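Local atomic coordinates of probable AP endonuclease (African swine fever virus, PDB entry 6KI3), a protein that probably cleaves DNA on the 5' side of abasic sites during repair, using bound zinc ions, and also removes mismatched 3' ends as an exonuclease. Residues S218-H223 with V263-R268. Numbering follows the deposited sequence.
Sequences SHIMFH and VEYITR. With ZN (zinc ion), chain J.
F222 and Y265 meet rim to rim: F222 CE1 lies 3.3 Å from Y265 CE1, near the plane of both rings. Their centroids are 5.5 Å apart and the planes stand at 73°, so neither ring covers the other's face and the pair is not a stack. I266 approaches the F222 ring obliquely, with its CG1 3.6 Å from F222 CD1, while its CD1 reaches F222 CG at 3.8 Å. One ring edge of Y265 (CD1, CE1) therefore meets the CE1-CZ side of F222, while I266 lies by the CG-CD1 side. Further along Y265, the hydroxyl OH sits 3.4 Å from the I220 methyl CD1. This reach follows from Y265 CG lying anti to the backbone N (chi1 170°), which extends the ring from the helix toward the strand. No hydrogen bond crosses the interface; the contact is buried and essentially apolar.

L208 of helix 198-209 touches both I220 and Y265, and C271 packs against both F222 and Y265. Backbone hydrogen bonds join F222 to P272 and I274 of the parallel neighbouring strand. M221 and H223 project away from helix 263-268, and H223 ND1 binds zinc at 2.3 Å, in a site completed by E147, D184, E276 and a DNA phosphate. This is a TIM-barrel strand of the endonuclease IV type, with an outward face against a surrounding helix and an inward metal ligand.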
ATOM      1  N   SER A 218       7.153   4.860 -11.950  1.00 38.23           N
ATOM      2  CA  SER A 218       6.710   3.534 -12.363  1.00 40.47           C
ATOM      3  C   SER A 218       6.807   2.526 -11.228  1.00 39.11           C
ATOM      4  O   SER A 218       6.092   1.517 -11.245  1.00 38.66           O
ATOM      5  CB  SER A 218       7.531   3.055 -13.561  1.00 40.82           C
ATOM      6  OG  SER A 218       8.902   2.943 -13.220  1.00 43.05           O
ATOM      7  N   HIS A 219       7.670   2.777 -10.246  1.00 37.30           N
ATOM      8  CA  HIS A 219       7.855   1.910  -9.088  1.00 36.48           C
ATOM      9  C   HIS A 219       7.347   2.567  -7.808  1.00 34.36           C
ATOM     10  O   HIS A 219       7.925   2.398  -6.733  1.00 31.98           O
ATOM     11  CB  HIS A 219       9.323   1.521  -8.934  1.00 36.09           C
ATOM     12  CG  HIS A 219       9.797   0.530  -9.950  1.00 41.46           C
ATOM     13  ND1 HIS A 219       9.770   0.780 -11.305  1.00 39.25           N
ATOM     14  CD2 HIS A 219      10.315  -0.714  -9.808  1.00 41.48           C
ATOM     15  CE1 HIS A 219      10.248  -0.267 -11.954  1.00 39.86           C
ATOM     16  NE2 HIS A 219      10.586  -1.186 -11.069  1.00 43.23           N
ATOM     17  N   ILE A 220       6.260   3.330  -7.908  1.00 34.15           N
ATOM     18  CA  ILE A 220       5.679   4.031  -6.768  1.00 33.20           C
ATOM     19  C   ILE A 220       4.201   3.678  -6.679  1.00 30.12           C
ATOM     20  O   ILE A 220       3.473   3.783  -7.672  1.00 32.49           O
ATOM     21  CB  ILE A 220       5.865   5.557  -6.876  1.00 35.85           C
ATOM     22  CG1 ILE A 220       7.347   5.927  -6.777  1.00 35.01           C
ATOM     23  CG2 ILE A 220       5.066   6.268  -5.796  1.00 31.62           C
ATOM     24  CD1 ILE A 220       7.612   7.422  -6.804  1.00 34.94           C
ATOM     25  N   MET A 221       3.765   3.253  -5.494  1.00 29.46           N
ATOM     26  CA  MET A 221       2.362   3.005  -5.200  1.00 30.87           C
ATOM     27  C   MET A 221       1.974   3.788  -3.952  1.00 27.45           C
ATOM     28  O   MET A 221       2.829   4.284  -3.215  1.00 26.52           O
ATOM     29  CB  MET A 221       2.076   1.509  -5.007  1.00 26.07           C
ATOM     30  CG  MET A 221       2.675   0.923  -3.742  1.00 24.71           C
ATOM     31  SD  MET A 221       2.124  -0.766  -3.448  1.00 27.14           S
ATOM     32  CE  MET A 221       0.406  -0.492  -3.023  1.00 20.50           C
ATOM     33  N   PHE A 222       0.669   3.891  -3.709  1.00 25.35           N
ATOM     34  CA  PHE A 222       0.156   4.752  -2.652  1.00 28.00           C
ATOM     35  C   PHE A 222      -0.873   4.034  -1.793  1.00 24.39           C
ATOM     36  O   PHE A 222      -1.689   3.254  -2.293  1.00 26.49           O
ATOM     37  CB  PHE A 222      -0.472   6.021  -3.231  1.00 25.99           C
ATOM     38  CG  PHE A 222       0.531   7.029  -3.692  1.00 28.39           C
ATOM     39  CD1 PHE A 222       1.023   6.993  -4.984  1.00 29.84           C
ATOM     40  CD2 PHE A 222       0.988   8.012  -2.829  1.00 27.82           C
ATOM     41  CE1 PHE A 222       1.949   7.919  -5.408  1.00 33.43           C
ATOM     42  CE2 PHE A 222       1.916   8.943  -3.249  1.00 32.12           C
ATOM     43  CZ  PHE A 222       2.397   8.897  -4.541  1.00 31.91           C
ATOM     44  N   HIS A 223      -0.821   4.317  -0.493  1.00 20.85           N
ATOM     45  CA  HIS A 223      -1.879   3.982   0.453  1.00 24.87           C
ATOM     46  C   HIS A 223      -2.576   5.286   0.823  1.00 25.76           C
ATOM     47  O   HIS A 223      -2.014   6.108   1.555  1.00 25.56           O
ATOM     48  CB  HIS A 223      -1.319   3.287   1.692  1.00 24.46           C
ATOM     49  CG  HIS A 223      -0.842   1.891   1.444  1.00 24.87           C
ATOM     50  ND1 HIS A 223      -0.056   1.203   2.344  1.00 25.17           N
ATOM     51  CD2 HIS A 223      -1.047   1.048   0.405  1.00 20.98           C
ATOM     52  CE1 HIS A 223       0.206  -0.000   1.868  1.00 21.97           C
ATOM     53  NE2 HIS A 223      -0.382  -0.119   0.692  1.00 21.98           N
ATOM     54  N   VAL A 263      -4.061  12.835  -5.630  1.00 37.52           N
ATOM     55  CA  VAL A 263      -4.859  12.216  -6.682  1.00 39.05           C
ATOM     56  C   VAL A 263      -4.359  12.646  -8.057  1.00 40.47           C
ATOM     57  O   VAL A 263      -4.343  11.850  -9.004  1.00 40.33           O
ATOM     58  CB  VAL A 263      -6.350  12.553  -6.485  1.00 39.74           C
ATOM     59  CG1 VAL A 263      -7.181  12.029  -7.647  1.00 39.60           C
ATOM     60  CG2 VAL A 263      -6.848  11.976  -5.170  1.00 39.25           C
ATOM     61  N   GLU A 264      -3.929  13.903  -8.186  1.00 40.11           N
ATOM     62  CA  GLU A 264      -3.436  14.387  -9.473  1.00 41.30           C
ATOM     63  C   GLU A 264      -2.119  13.720  -9.851  1.00 37.75           C
ATOM     64  O   GLU A 264      -1.895  13.399 -11.024  1.00 39.72           O
ATOM     65  CB  GLU A 264      -3.282  15.908  -9.438  1.00 42.99           C
ATOM     66  CG  GLU A 264      -4.602  16.668  -9.475  1.00 47.60           C
ATOM     67  CD  GLU A 264      -4.410  18.172  -9.409  1.00 52.95           C
ATOM     68  OE1 GLU A 264      -3.451  18.621  -8.745  1.00 47.70           O
ATOM     69  OE2 GLU A 264      -5.212  18.905 -10.026  1.00 53.16           O
ATOM     70  N   TYR A 265      -1.231  13.505  -8.876  1.00 34.72           N
ATOM     71  CA  TYR A 265       0.016  12.804  -9.162  1.00 37.94           C
ATOM     72  C   TYR A 265      -0.243  11.343  -9.506  1.00 37.07           C
ATOM     73  O   TYR A 265       0.380  10.796 -10.424  1.00 39.71           O
ATOM     74  CB  TYR A 265       0.970  12.919  -7.972  1.00 38.52           C
ATOM     75  CG  TYR A 265       2.196  12.034  -8.065  1.00 38.97           C
ATOM     76  CD1 TYR A 265       2.180  10.733  -7.577  1.00 40.68           C
ATOM     77  CD2 TYR A 265       3.373  12.503  -8.632  1.00 42.66           C
ATOM     78  CE1 TYR A 265       3.294   9.925  -7.663  1.00 39.91           C
ATOM     79  CE2 TYR A 265       4.494  11.699  -8.716  1.00 40.96           C
ATOM     80  CZ  TYR A 265       4.448  10.412  -8.230  1.00 38.14           C
ATOM     81  OH  TYR A 265       5.557   9.604  -8.309  1.00 39.85           O
ATOM     82  N   ILE A 266      -1.150  10.695  -8.773  1.00 38.55           N
ATOM     83  CA  ILE A 266      -1.500   9.307  -9.066  1.00 39.67           C
ATOM     84  C   ILE A 266      -2.105   9.198 -10.460  1.00 40.45           C
ATOM     85  O   ILE A 266      -1.857   8.231 -11.190  1.00 39.12           O
ATOM     86  CB  ILE A 266      -2.451   8.764  -7.984  1.00 36.03           C
ATOM     87  CG1 ILE A 266      -1.708   8.602  -6.657  1.00 34.67           C
ATOM     88  CG2 ILE A 266      -3.070   7.443  -8.413  1.00 35.08           C
ATOM     89  CD1 ILE A 266      -2.616   8.323  -5.483  1.00 32.19           C
ATOM     90  N   THR A 267      -2.895  10.197 -10.858  1.00 41.69           N
ATOM     91  CA  THR A 267      -3.490  10.191 -12.191  1.00 39.58           C
ATOM     92  C   THR A 267      -2.430  10.353 -13.274  1.00 40.88           C
ATOM     93  O   THR A 267      -2.348   9.541 -14.202  1.00 42.69           O
ATOM     94  CB  THR A 267      -4.540  11.298 -12.297  1.00 35.86           C
ATOM     95  OG1 THR A 267      -5.688  10.949 -11.511  1.00 39.36           O
ATOM     96  CG2 THR A 267      -4.964  11.502 -13.741  1.00 38.53           C
ATOM     97  N   ARG A 268      -1.603  11.395 -13.165  1.00 38.41           N
ATOM     98  CA  ARG A 268      -0.616  11.697 -14.195  1.00 40.62           C
ATOM     99  C   ARG A 268       0.473  10.640 -14.313  1.00 42.57           C
ATOM    100  O   ARG A 268       1.210  10.649 -15.305  1.00 49.00           O
ATOM    101  CB  ARG A 268       0.026  13.061 -13.927  1.00 43.03           C
TER
HETATM  102 ZN    ZN J 302      -0.213   0.969   4.665  1.00 28.15          ZN